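Side-chain contacts in VP5 (Halorubrum pleomorphic virus 2, PDB 6QGI), which probably drives fusion of the viral envelope with the membrane of the haloarchaeal host, as a membrane-fusion protein of a pleomorphic virus: residues V182-G187 with Y191-M196; F143-G148 with I153-A158; A80-L85 with I262-L267; D96-E101 with S244-W249. All coordinates share one frame; numbering follows the deposited sequence.

Interaction 1 (V182-G187 with Y191-M196); sequences VEVDRG and YYYDPM
Arg-186 lies across the ring of Tyr-191 at the turn end of an antiparallel beta hairpin. From CB its chain runs through CG to CD, which stands over the centre of the Tyr-191 ring, 3.6 Å from CZ: a CH-pi contact. A bend at chi3 (92°) then turns the chain along the ring; NE passes CE2 and CZ, and the guanidinium comes to lie almost parallel to the ring, the two planes 10° apart, with Tyr-191 OH over one face. NH1 forms a salt bridge with Glu-189, and Tyr-191 OH bonds to Asp-202. Four backbone hydrogen bonds join the strands, two within the pair Val-182 and Tyr-193, two within Val-184 and Tyr-191. On the face that carries these four side chains, Val-184 CG2 touches Tyr-193 CE2 at 3.7 Å. The other face carries Glu-183 and Tyr-192, side by side and pointing the same way; OE2 of Glu-183, 3.5 Å from Tyr-192 CE1, is held by Asn-159. Strand 155-159 pairs with the far edge of strand 176-186, and Val-182 rests on Trp-117 of helix 91-133.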
loop_
_atom_site.group_PDB
_atom_site.type_symbol
_atom_site.label_atom_id
_atom_site.label_comp_id
_atom_site.label_asym_id
_atom_site.label_seq_id
_atom_site.Cartn_x
_atom_site.Cartn_y
_atom_site.Cartn_z
ATOM N N VAL A 182 9.242 -6.463 19.219
ATOM C CA VAL A 182 8.755 -5.368 20.050
ATOM C C VAL A 182 8.570 -5.994 21.437
ATOM O O VAL A 182 7.760 -6.904 21.603
ATOM C CB VAL A 182 7.474 -4.693 19.485
ATOM C CG1 VAL A 182 7.036 -3.528 20.365
ATOM C CG2 VAL A 182 7.687 -4.227 18.049
ATOM N N GLU A 183 9.389 -5.562 22.401
ATOM C CA GLU A 183 9.438 -6.083 23.767
ATOM C C GLU A 183 8.667 -5.219 24.760
ATOM O O GLU A 183 8.815 -3.996 24.764
ATOM C CB GLU A 183 10.909 -6.185 24.206
ATOM C CG GLU A 183 11.170 -6.869 25.538
ATOM C CD GLU A 183 12.635 -7.018 25.908
ATOM O OE1 GLU A 183 12.919 -7.170 27.118
ATOM O OE2 GLU A 183 13.498 -6.995 24.999
ATOM N N VAL A 184 7.872 -5.874 25.625
ATOM C CA VAL A 184 7.127 -5.258 26.726
ATOM C C VAL A 184 7.707 -5.843 28.003
ATOM O O VAL A 184 7.471 -7.020 28.283
ATOM C CB VAL A 184 5.585 -5.453 26.638
ATOM C CG1 VAL A 184 4.873 -4.770 27.808
ATOM C CG2 VAL A 184 5.033 -4.950 25.314
ATOM N N ASP A 185 8.506 -5.051 28.744
ATOM C CA ASP A 185 9.130 -5.489 29.996
ATOM C C ASP A 185 8.074 -5.602 31.096
ATOM O O ASP A 185 7.306 -4.662 31.319
ATOM C CB ASP A 185 10.255 -4.528 30.415
ATOM C CG ASP A 185 11.152 -5.036 31.530
ATOM O OD1 ASP A 185 10.746 -4.948 32.709
ATOM O OD2 ASP A 185 12.273 -5.495 31.227
ATOM N N ARG A 186 8.007 -6.780 31.741
ATOM C CA ARG A 186 7.078 -7.077 32.841
ATOM C C ARG A 186 7.890 -7.566 34.061
ATOM O O ARG A 186 7.388 -8.319 34.904
ATOM C CB ARG A 186 6.025 -8.121 32.396
ATOM C CG ARG A 186 5.184 -7.691 31.193
ATOM C CD ARG A 186 3.973 -8.577 30.978
ATOM N NE ARG A 186 2.779 -8.060 31.654
ATOM C CZ ARG A 186 2.180 -8.647 32.687
ATOM N NH1 ARG A 186 2.647 -9.787 33.178
ATOM N NH2 ARG A 186 1.100 -8.099 33.231
ATOM N N GLY A 187 9.142 -7.110 34.131
ATOM C CA GLY A 187 10.110 -7.490 35.151
ATOM C C GLY A 187 10.968 -8.629 34.643
ATOM O O GLY A 187 11.659 -8.477 33.629
ATOM N N TYR A 191 7.132 -9.625 27.156
ATOM C CA TYR A 191 6.325 -9.981 25.985
ATOM C C TYR A 191 7.057 -9.577 24.724
ATOM O O TYR A 191 7.511 -8.441 24.626
ATOM C CB TYR A 191 4.925 -9.331 26.024
ATOM C CG TYR A 191 3.971 -9.893 27.058
ATOM C CD1 TYR A 191 4.252 -11.066 27.747
ATOM C CD2 TYR A 191 2.756 -9.258 27.318
ATOM C CE1 TYR A 191 3.370 -11.588 28.690
ATOM C CE2 TYR A 191 1.857 -9.783 28.249
ATOM C CZ TYR A 191 2.167 -10.944 28.931
ATOM O OH TYR A 191 1.287 -11.446 29.857
ATOM N N TYR A 192 7.185 -10.502 23.767
ATOM C CA TYR A 192 7.870 -10.222 22.512
ATOM C C TYR A 192 6.883 -10.318 21.357
ATOM O O TYR A 192 6.140 -11.294 21.261
ATOM C CB TYR A 192 9.065 -11.170 22.319
ATOM C CG TYR A 192 10.085 -11.097 23.437
ATOM C CD1 TYR A 192 11.143 -10.195 23.386
ATOM C CD2 TYR A 192 10.003 -11.945 24.540
ATOM C CE1 TYR A 192 12.098 -10.142 24.399
ATOM C CE2 TYR A 192 10.944 -11.890 25.568
ATOM C CZ TYR A 192 11.991 -10.987 25.492
ATOM O OH TYR A 192 12.925 -10.930 26.500
ATOM N N TYR A 193 6.844 -9.280 20.511
ATOM C CA TYR A 193 5.934 -9.211 19.368
ATOM C C TYR A 193 6.681 -9.231 18.061
ATOM O O TYR A 193 7.645 -8.488 17.879
ATOM C CB TYR A 193 5.052 -7.947 19.405
ATOM C CG TYR A 193 4.290 -7.701 20.691
ATOM C CD1 TYR A 193 3.697 -8.746 21.392
ATOM C CD2 TYR A 193 4.092 -6.402 21.159
ATOM C CE1 TYR A 193 2.974 -8.514 22.558
ATOM C CE2 TYR A 193 3.343 -6.160 22.305
ATOM C CZ TYR A 193 2.787 -7.215 23.001
ATOM O OH TYR A 193 2.089 -6.964 24.149
ATOM N N ASP A 194 6.190 -10.048 17.128
ATOM C CA ASP A 194 6.718 -10.186 15.776
ATOM C C ASP A 194 5.534 -10.589 14.863
ATOM O O ASP A 194 4.492 -10.980 15.398
ATOM C CB ASP A 194 7.901 -11.195 15.738
ATOM C CG ASP A 194 7.603 -12.601 16.214
ATOM O OD1 ASP A 194 6.475 -12.860 16.606
ATOM O OD2 ASP A 194 8.500 -13.437 16.169
ATOM N N PRO A 195 5.624 -10.496 13.516
ATOM C CA PRO A 195 4.463 -10.856 12.680
ATOM C C PRO A 195 4.004 -12.325 12.786
ATOM O O PRO A 195 2.860 -12.616 12.432
ATOM C CB PRO A 195 4.941 -10.550 11.259
ATOM C CG PRO A 195 6.069 -9.622 11.414
ATOM C CD PRO A 195 6.737 -10.005 12.686
ATOM N N MET A 196 4.880 -13.206 13.279
ATOM C CA MET A 196 4.556 -14.655 13.397
ATOM C C MET A 196 3.801 -14.961 14.697
ATOM O O MET A 196 2.808 -15.714 14.631
ATOM C CB MET A 196 5.831 -15.503 13.343
ATOM C CG MET A 196 6.656 -15.276 12.090
ATOM S SD MET A 196 7.664 -13.775 12.184
ATOM C CE MET A 196 9.144 -14.421 12.960
#

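Interaction 2 (F143-G148 with I153-A158)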
loop_
_atom_site.group_PDB
_atom_site.type_symbol
_atom_site.label_atom_id
_atom_site.label_comp_id
_atom_site.label_asym_id
_atom_site.label_seq_id
_atom_site.Cartn_x
_atom_site.Cartn_y
_atom_site.Cartn_z
ATOM N N PHE A 143 5.510 8.043 24.255
ATOM C CA PHE A 143 4.720 6.807 24.171
ATOM C C PHE A 143 3.664 6.722 25.270
ATOM O O PHE A 143 3.898 7.215 26.372
ATOM C CB PHE A 143 5.625 5.563 24.235
ATOM C CG PHE A 143 6.587 5.432 23.084
ATOM C CD1 PHE A 143 6.161 4.960 21.848
ATOM C CD2 PHE A 143 7.928 5.759 23.239
ATOM C CE1 PHE A 143 7.059 4.833 20.784
ATOM C CE2 PHE A 143 8.819 5.657 22.168
ATOM C CZ PHE A 143 8.380 5.191 20.949
ATOM N N LEU A 144 2.507 6.077 24.976
ATOM C CA LEU A 144 1.405 5.894 25.933
ATOM C C LEU A 144 1.877 5.087 27.152
ATOM O O LEU A 144 1.587 5.468 28.285
ATOM C CB LEU A 144 0.201 5.213 25.257
ATOM C CG LEU A 144 -1.071 5.052 26.097
ATOM C CD1 LEU A 144 -1.793 6.371 26.285
ATOM C CD2 LEU A 144 -2.002 4.043 25.479
ATOM N N MET A 145 2.634 3.993 26.903
ATOM C CA MET A 145 3.257 3.103 27.895
ATOM C C MET A 145 2.217 2.424 28.778
ATOM O O MET A 145 2.499 2.103 29.934
ATOM C CB MET A 145 4.295 3.857 28.759
ATOM C CG MET A 145 5.385 4.542 27.953
ATOM S SD MET A 145 6.548 3.386 27.213
ATOM C CE MET A 145 7.633 3.094 28.609
ATOM N N LEU A 146 1.026 2.182 28.220
ATOM C CA LEU A 146 -0.066 1.523 28.927
ATOM C C LEU A 146 -0.326 0.139 28.372
ATOM O O LEU A 146 -0.007 -0.139 27.213
ATOM C CB LEU A 146 -1.368 2.348 28.851
ATOM C CG LEU A 146 -1.450 3.661 29.617
ATOM C CD1 LEU A 146 -2.814 4.280 29.443
ATOM C CD2 LEU A 146 -1.164 3.474 31.096
ATOM N N ASN A 147 -0.935 -0.720 29.196
ATOM C CA ASN A 147 -1.349 -2.063 28.798
ATOM C C ASN A 147 -2.892 -2.120 28.821
ATOM O O ASN A 147 -3.536 -1.075 28.987
ATOM C CB ASN A 147 -0.696 -3.142 29.683
ATOM C CG ASN A 147 -0.927 -3.001 31.170
ATOM O OD1 ASN A 147 -2.001 -2.608 31.637
ATOM N ND2 ASN A 147 0.086 -3.347 31.953
ATOM N N GLY A 148 -3.456 -3.317 28.651
ATOM C CA GLY A 148 -4.899 -3.557 28.655
ATOM C C GLY A 148 -5.619 -3.120 29.918
ATOM O O GLY A 148 -6.763 -2.665 29.846
ATOM N N ILE A 153 3.349 0.127 31.801
ATOM C CA ILE A 153 4.260 -0.990 31.519
ATOM C C ILE A 153 5.638 -0.648 32.114
ATOM O O ILE A 153 5.956 0.539 32.260
ATOM C CB ILE A 153 4.324 -1.326 29.998
ATOM C CG1 ILE A 153 4.848 -0.137 29.149
ATOM C CG2 ILE A 153 2.963 -1.835 29.493
ATOM C CD1 ILE A 153 5.482 -0.505 27.845
ATOM N N GLU A 154 6.433 -1.667 32.494
ATOM C CA GLU A 154 7.750 -1.440 33.107
ATOM C C GLU A 154 8.723 -0.775 32.123
ATOM O O GLU A 154 9.460 0.130 32.523
ATOM C CB GLU A 154 8.350 -2.734 33.670
ATOM C CG GLU A 154 7.671 -3.214 34.943
ATOM C CD GLU A 154 8.594 -3.713 36.040
ATOM O OE1 GLU A 154 9.724 -4.154 35.728
ATOM O OE2 GLU A 154 8.178 -3.668 37.221
ATOM N N ASP A 155 8.701 -1.206 30.845
ATOM C CA ASP A 155 9.516 -0.664 29.756
ATOM C C ASP A 155 9.017 -1.139 28.389
ATOM O O ASP A 155 8.380 -2.191 28.276
ATOM C CB ASP A 155 11.010 -1.024 29.917
ATOM C CG ASP A 155 12.000 0.042 29.458
ATOM O OD1 ASP A 155 11.552 1.112 28.984
ATOM O OD2 ASP A 155 13.220 -0.188 29.588
ATOM N N LEU A 156 9.291 -0.325 27.362
ATOM C CA LEU A 156 8.997 -0.589 25.957
ATOM C C LEU A 156 10.342 -0.658 25.255
ATOM O O LEU A 156 11.077 0.332 25.245
ATOM C CB LEU A 156 8.065 0.493 25.364
ATOM C CG LEU A 156 7.876 0.537 23.838
ATOM C CD1 LEU A 156 7.105 -0.672 23.323
ATOM C CD2 LEU A 156 7.182 1.808 23.423
ATOM N N LEU A 157 10.704 -1.849 24.751
ATOM C CA LEU A 157 11.995 -2.086 24.107
ATOM C C LEU A 157 11.843 -2.664 22.695
ATOM O O LEU A 157 10.809 -3.235 22.355
ATOM C CB LEU A 157 12.861 -3.017 24.977
ATOM C CG LEU A 157 13.220 -2.504 26.387
ATOM C CD1 LEU A 157 13.786 -3.605 27.243
ATOM C CD2 LEU A 157 14.173 -1.314 26.335
ATOM N N ALA A 158 12.871 -2.472 21.866
ATOM C CA ALA A 158 12.914 -2.962 20.496
ATOM C C ALA A 158 14.222 -3.700 20.271
ATOM O O ALA A 158 15.299 -3.148 20.508
ATOM C CB ALA A 158 12.757 -1.816 19.513
#
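Leu-156 sets its CD2 methyl over one face of the Phe-143 ring, displaced toward the CG-CD1 bond, with CD2 3.7 Å from Phe-143 CD1: a CH-pi contact between side chains that cross at about a right angle. The leucine CB already points toward residues 143-148, and CG anti to the backbone N (chi1 168°) then sets where the methyls go. Met-145 folds instead of stretching out. Successive bends at chi2 and chi3 curl the thioether back over residues 155-158; SD lies 3.8 Å from Leu-156 CB and 4.1 Å from Ile-153 CD1, while CE ends near the Leu-156 backbone N. Ile-153 holds CG1 in the crowded position between its own N and carbonyl carbon (chi1 61°); this brings CG1 to 3.3 Å from Met-145 O and sends CG2 the other way, to 3.9 Å from Asn-147 CB. The same Met-145 O accepts the Ile-153 N-H at 2.8 Å, the donor tilted 30° from the carbonyl plane. Lys-139 forms a salt bridge with Asp-155, while Leu-124 and Leu-128 of helix 91-133 touch Phe-143. The loop after that helix thus folds back on the residues entering strand 155-159, which pairs with strand 176-186. One backbone hydrogen bond joins the two; the remaining grip is apolar, made by methyl, thioether and ring surfaces whose fit depends on shape more than on polar direction.

Interaction 3 (A80-L85 with I262-L267)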
loop_
_atom_site.group_PDB
_atom_site.type_symbol
_atom_site.label_atom_id
_atom_site.label_comp_id
_atom_site.label_asym_id
_atom_site.label_seq_id
_atom_site.Cartn_x
_atom_site.Cartn_y
_atom_site.Cartn_z
ATOM N N ALA A 80 7.871 -24.902 -14.231
ATOM C CA ALA A 80 9.033 -25.721 -13.867
ATOM C C ALA A 80 8.700 -27.216 -13.892
ATOM O O ALA A 80 9.541 -28.016 -14.302
ATOM C CB ALA A 80 9.538 -25.330 -12.494
ATOM N N ALA A 81 7.471 -27.583 -13.478
ATOM C CA ALA A 81 6.994 -28.964 -13.497
ATOM C C ALA A 81 6.808 -29.440 -14.940
ATOM O O ALA A 81 7.110 -30.595 -15.228
ATOM C CB ALA A 81 5.684 -29.084 -12.724
ATOM N N ILE A 82 6.343 -28.543 -15.849
ATOM C CA ILE A 82 6.119 -28.847 -17.271
ATOM C C ILE A 82 7.483 -29.047 -17.974
ATOM O O ILE A 82 7.588 -29.928 -18.828
ATOM C CB ILE A 82 5.215 -27.777 -17.980
ATOM C CG1 ILE A 82 3.761 -27.841 -17.448
ATOM C CG2 ILE A 82 5.213 -27.943 -19.520
ATOM C CD1 ILE A 82 2.930 -26.535 -17.581
ATOM N N GLU A 83 8.516 -28.259 -17.594
ATOM C CA GLU A 83 9.871 -28.351 -18.160
ATOM C C GLU A 83 10.466 -29.733 -17.899
ATOM O O GLU A 83 10.954 -30.371 -18.829
ATOM C CB GLU A 83 10.803 -27.259 -17.589
ATOM C CG GLU A 83 10.376 -25.827 -17.884
ATOM C CD GLU A 83 10.907 -25.156 -19.137
ATOM O OE1 GLU A 83 10.981 -23.905 -19.142
ATOM O OE2 GLU A 83 11.236 -25.866 -20.115
ATOM N N GLU A 84 10.384 -30.203 -16.639
ATOM C CA GLU A 84 10.875 -31.508 -16.195
ATOM C C GLU A 84 10.062 -32.631 -16.830
ATOM O O GLU A 84 10.623 -33.665 -17.193
ATOM C CB GLU A 84 10.835 -31.602 -14.665
ATOM C CG GLU A 84 11.934 -30.789 -14.003
ATOM C CD GLU A 84 13.059 -31.558 -13.332
ATOM O OE1 GLU A 84 13.382 -32.678 -13.786
ATOM O OE2 GLU A 84 13.639 -31.023 -12.360
ATOM N N LEU A 85 8.752 -32.402 -17.005
ATOM C CA LEU A 85 7.815 -33.333 -17.626
ATOM C C LEU A 85 8.140 -33.534 -19.109
ATOM O O LEU A 85 8.189 -34.674 -19.567
ATOM C CB LEU A 85 6.383 -32.797 -17.458
ATOM C CG LEU A 85 5.247 -33.587 -18.094
ATOM C CD1 LEU A 85 5.059 -34.919 -17.408
ATOM C CD2 LEU A 85 3.955 -32.811 -18.015
ATOM N N ILE A 262 2.222 -29.416 -23.697
ATOM C CA ILE A 262 2.280 -28.025 -23.240
ATOM C C ILE A 262 3.717 -27.501 -23.419
ATOM O O ILE A 262 4.670 -28.140 -22.959
ATOM C CB ILE A 262 1.780 -27.818 -21.771
ATOM C CG1 ILE A 262 0.485 -28.606 -21.450
ATOM C CG2 ILE A 262 1.609 -26.324 -21.460
ATOM C CD1 ILE A 262 0.235 -28.818 -19.933
ATOM N N GLU A 263 3.859 -26.342 -24.086
ATOM C CA GLU A 263 5.141 -25.672 -24.312
ATOM C C GLU A 263 5.069 -24.266 -23.719
ATOM O O GLU A 263 4.440 -23.373 -24.295
ATOM C CB GLU A 263 5.521 -25.655 -25.805
ATOM C CG GLU A 263 5.939 -27.013 -26.357
ATOM C CD GLU A 263 7.190 -27.659 -25.782
ATOM O OE1 GLU A 263 8.072 -26.928 -25.276
ATOM O OE2 GLU A 263 7.291 -28.905 -25.855
ATOM N N VAL A 264 5.674 -24.094 -22.531
ATOM C CA VAL A 264 5.640 -22.830 -21.787
ATOM C C VAL A 264 7.060 -22.299 -21.468
ATOM O O VAL A 264 7.219 -21.450 -20.582
ATOM C CB VAL A 264 4.771 -22.944 -20.500
ATOM C CG1 VAL A 264 3.285 -23.000 -20.842
ATOM C CG2 VAL A 264 5.185 -24.131 -19.628
ATOM N N SER A 265 8.073 -22.765 -22.216
ATOM C CA SER A 265 9.464 -22.332 -22.051
ATOM C C SER A 265 9.654 -20.916 -22.606
ATOM O O SER A 265 10.405 -20.127 -22.038
ATOM C CB SER A 265 10.410 -23.302 -22.755
ATOM O OG SER A 265 10.086 -24.653 -22.471
ATOM N N ASP A 266 8.956 -20.608 -23.714
ATOM C CA ASP A 266 8.976 -19.336 -24.443
ATOM C C ASP A 266 8.074 -18.269 -23.779
ATOM O O ASP A 266 8.196 -17.083 -24.097
ATOM C CB ASP A 266 8.508 -19.597 -25.893
ATOM C CG ASP A 266 8.747 -18.476 -26.890
ATOM O OD1 ASP A 266 9.926 -18.203 -27.208
ATOM O OD2 ASP A 266 7.752 -17.894 -27.378
ATOM N N LEU A 267 7.179 -18.696 -22.863
ATOM C CA LEU A 267 6.212 -17.841 -22.173
ATOM C C LEU A 267 6.894 -16.954 -21.110
ATOM O O LEU A 267 7.721 -17.424 -20.322
ATOM C CB LEU A 267 5.081 -18.725 -21.569
ATOM C CG LEU A 267 4.160 -18.209 -20.424
ATOM C CD1 LEU A 267 3.342 -17.028 -20.826
ATOM C CD2 LEU A 267 3.187 -19.269 -19.999
#
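One turn of helix 66-86 faces an irregular run of backbone at 262-267, with CA atoms 7.1 Å apart for Ile-82 and Ile-262 and 7.2 Å apart for Glu-83 and Ser-265. Ile-82 points across toward 262-267 and makes the apolar contacts. Both of its branches meet Val-264 CG2, the CG2 methyl at 3.8 Å and CD1 at 3.9 Å, so the valine methyl sits in the fork of the isoleucine; CD1 also touches Ile-262 CG2 at 4.1 Å. With chi1 at -68°, Ile-82 CG2 is anti to the backbone N and comes to 3.5 Å from Ile-262 O, a carbonyl that Asn-86 serves as hydrogen-bond donor. The Ile-82 side chain crosses both Ile-262 and Val-264 at about a right angle. At the exposed margin Glu-83 bends at chi2 and brings its carboxylate to Ser-265, whose OG donates to Glu-83 OE2 at 2.9 Å, approaching from above the carboxylate plane, 43° out of it. The connection between helices 225-253 and 270-279 is in this way packed on helix 66-86; Trp-249 touches Ile-82, and Trp-479 of helix 476-496 touches both Ile-262 and Val-264. Chemically the contact has two parts: a buried aliphatic cluster of Ile-82, Ile-262 and Val-264, and one serine-carboxylate bond at the surface, where solvent may compete for the same oxygens and crystal neighbours touching both residues may also influence the geometry.

Interaction 4 (D96-E101 with S244-W249); sequences DAATTE and SGISTW
Ala-98 CB meets Ile-246 CG1 at 3.6 Å, the shortest approach between these two helical turns. Beside it the CG2 methyl of Thr-99 comes to 4.2 Å from Ile-246 CG2, the two side chains meeting at a slant. Ile-246 therefore uses a different branch for each partner: CG1, anti to the backbone N (chi1 -158°), goes to the alanine, and CG2, lodged between N and the carbonyl carbon, goes to the threonine. The small alanine lets the backbones draw together, with the CA atoms of Ala-98 and Ile-246 7.1 Å apart. This is helix-helix packing between the long helix 91-133 and helix 225-253, brought together across 142 intervening residues in the N-terminal part of the envelope protein. The interface is slight, burying 101 Å² in all, and within it the touching groups are aliphatic. Thr-99 presents its methyl to the isoleucine while its OG1 turns to carbonyls of its own helix. Elsewhere on the two turns, threonine hydroxyls bond to their own backbones. Thr-100 OG1 donates to Asp-96 O at 2.7 Å and Thr-248 OG1 to Ser-244 O at 2.9 Å; each carbonyl also takes the backbone N-H of the same threonine, from the opposite face of its plane. Leu-95, one turn before Thr-99, and Lys-78 of helix 66-86 add further contacts to Ile-246. Trp-249, one turn after Ile-246, bonds through NE1 to Asn-472 O and packs on the same Lys-78.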
loop_
_atom_site.group_PDB
_atom_site.type_symbol
_atom_site.label_atom_id
_atom_site.label_comp_id
_atom_site.label_asym_id
_atom_site.label_seq_id
_atom_site.Cartn_x
_atom_site.Cartn_y
_atom_site.Cartn_z
ATOM N N ASP A 96 9.794 -31.901 -7.262
ATOM C CA ASP A 96 10.900 -31.191 -6.610
ATOM C C ASP A 96 11.173 -29.850 -7.289
ATOM O O ASP A 96 11.376 -28.855 -6.593
ATOM C CB ASP A 96 12.180 -32.045 -6.582
ATOM C CG ASP A 96 12.152 -33.203 -5.592
ATOM O OD1 ASP A 96 11.631 -33.015 -4.464
ATOM O OD2 ASP A 96 12.669 -34.292 -5.936
ATOM N N ALA A 97 11.138 -29.822 -8.640
ATOM C CA ALA A 97 11.347 -28.624 -9.453
ATOM C C ALA A 97 10.220 -27.628 -9.235
ATOM O O ALA A 97 10.466 -26.423 -9.181
ATOM C CB ALA A 97 11.434 -28.995 -10.919
ATOM N N ALA A 98 8.989 -28.138 -9.093
ATOM C CA ALA A 98 7.801 -27.333 -8.842
ATOM C C ALA A 98 7.852 -26.712 -7.444
ATOM O O ALA A 98 7.665 -25.502 -7.332
ATOM C CB ALA A 98 6.552 -28.182 -9.000
ATOM N N THR A 99 8.148 -27.522 -6.395
ATOM C CA THR A 99 8.214 -27.078 -4.991
ATOM C C THR A 99 9.323 -26.048 -4.758
ATOM O O THR A 99 9.113 -25.106 -3.991
ATOM C CB THR A 99 8.389 -28.260 -4.026
ATOM O OG1 THR A 99 9.558 -28.996 -4.380
ATOM C CG2 THR A 99 7.174 -29.171 -3.980
ATOM N N THR A 100 10.486 -26.217 -5.424
ATOM C CA THR A 100 11.637 -25.314 -5.335
ATOM C C THR A 100 11.224 -23.927 -5.814
ATOM O O THR A 100 11.621 -22.941 -5.198
ATOM C CB THR A 100 12.831 -25.887 -6.118
ATOM O OG1 THR A 100 13.190 -27.129 -5.519
ATOM C CG2 THR A 100 14.047 -24.969 -6.118
ATOM N N GLU A 101 10.392 -23.853 -6.870
ATOM C CA GLU A 101 9.885 -22.592 -7.404
ATOM C C GLU A 101 8.901 -21.952 -6.430
ATOM O O GLU A 101 8.911 -20.730 -6.296
ATOM C CB GLU A 101 9.246 -22.787 -8.782
ATOM C CG GLU A 101 10.264 -23.070 -9.877
ATOM C CD GLU A 101 11.282 -21.979 -10.144
ATOM O OE1 GLU A 101 10.900 -20.930 -10.713
ATOM O OE2 GLU A 101 12.465 -22.176 -9.784
ATOM N N SER A 244 0.920 -28.550 -1.140
ATOM C CA SER A 244 0.006 -29.697 -1.154
ATOM C C SER A 244 -0.739 -29.793 -2.486
ATOM O O SER A 244 -0.959 -30.896 -2.995
ATOM C CB SER A 244 -0.995 -29.599 -0.005
ATOM O OG SER A 244 -0.341 -29.392 1.237
ATOM N N GLY A 245 -1.108 -28.633 -3.026
ATOM C CA GLY A 245 -1.820 -28.501 -4.290
ATOM C C GLY A 245 -0.984 -28.857 -5.501
ATOM O O GLY A 245 -1.493 -29.502 -6.417
ATOM N N ILE A 246 0.305 -28.457 -5.517
ATOM C CA ILE A 246 1.200 -28.770 -6.632
ATOM C C ILE A 246 1.552 -30.270 -6.586
ATOM O O ILE A 246 1.669 -30.877 -7.647
ATOM C CB ILE A 246 2.447 -27.831 -6.750
ATOM C CG1 ILE A 246 3.029 -27.828 -8.184
ATOM C CG2 ILE A 246 3.534 -28.101 -5.695
ATOM C CD1 ILE A 246 2.217 -27.104 -9.226
ATOM N N SER A 247 1.615 -30.877 -5.373
ATOM C CA SER A 247 1.858 -32.316 -5.191
ATOM C C SER A 247 0.690 -33.123 -5.762
ATOM O O SER A 247 0.892 -34.233 -6.259
ATOM C CB SER A 247 2.069 -32.652 -3.718
ATOM O OG SER A 247 2.497 -33.996 -3.562
ATOM N N THR A 248 -0.529 -32.545 -5.695
ATOM C CA THR A 248 -1.761 -33.119 -6.236
ATOM C C THR A 248 -1.764 -32.876 -7.754
ATOM O O THR A 248 -2.052 -33.800 -8.509
ATOM C CB THR A 248 -2.992 -32.528 -5.513
ATOM O OG1 THR A 248 -2.875 -32.782 -4.112
ATOM C CG2 THR A 248 -4.313 -33.098 -6.027
ATOM N N TRP A 249 -1.405 -31.647 -8.191
ATOM C CA TRP A 249 -1.345 -31.240 -9.600
ATOM C C TRP A 249 -0.387 -32.128 -10.397
ATOM O O TRP A 249 -0.753 -32.576 -11.478
ATOM C CB TRP A 249 -0.956 -29.754 -9.742
ATOM C CG TRP A 249 -1.078 -29.246 -11.150
ATOM C CD1 TRP A 249 -2.195 -28.740 -11.741
ATOM C CD2 TRP A 249 -0.054 -29.239 -12.154
ATOM N NE1 TRP A 249 -1.940 -28.436 -13.055
ATOM C CE2 TRP A 249 -0.626 -28.705 -13.329
ATOM C CE3 TRP A 249 1.298 -29.630 -12.176
ATOM C CZ2 TRP A 249 0.103 -28.550 -14.514
ATOM C CZ3 TRP A 249 2.019 -29.474 -13.348
ATOM C CH2 TRP A 249 1.421 -28.948 -14.502
#

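How the interactions relate
The four contacts form two groups within the N-terminal part of the protein. Interactions 1 and 2 have centres 10 Å apart and share a sheet: Glu-183 N lies 2.7 Å from Leu-157 O and Asp-185 N 2.9 Å from Asp-155 O, both probable hydrogen bonds between strands 176-186 and 155-159. Interactions 3 and 4, with centres 14 Å apart, touch through Ala-81 CB and Trp-249 CZ3 at 3.7 Å and through Ala-80 CB and Glu-101 CG at 3.5 Å. Between the groups the centres are 36 to 54 Å apart. Helix 91-133 spans them, carrying segment 96-101 near one end and Trp-117, Leu-124 and Leu-128 against interactions 1 and 2. Interactions 1, 2 and 4 are nested inside the loop that interaction 3 closes.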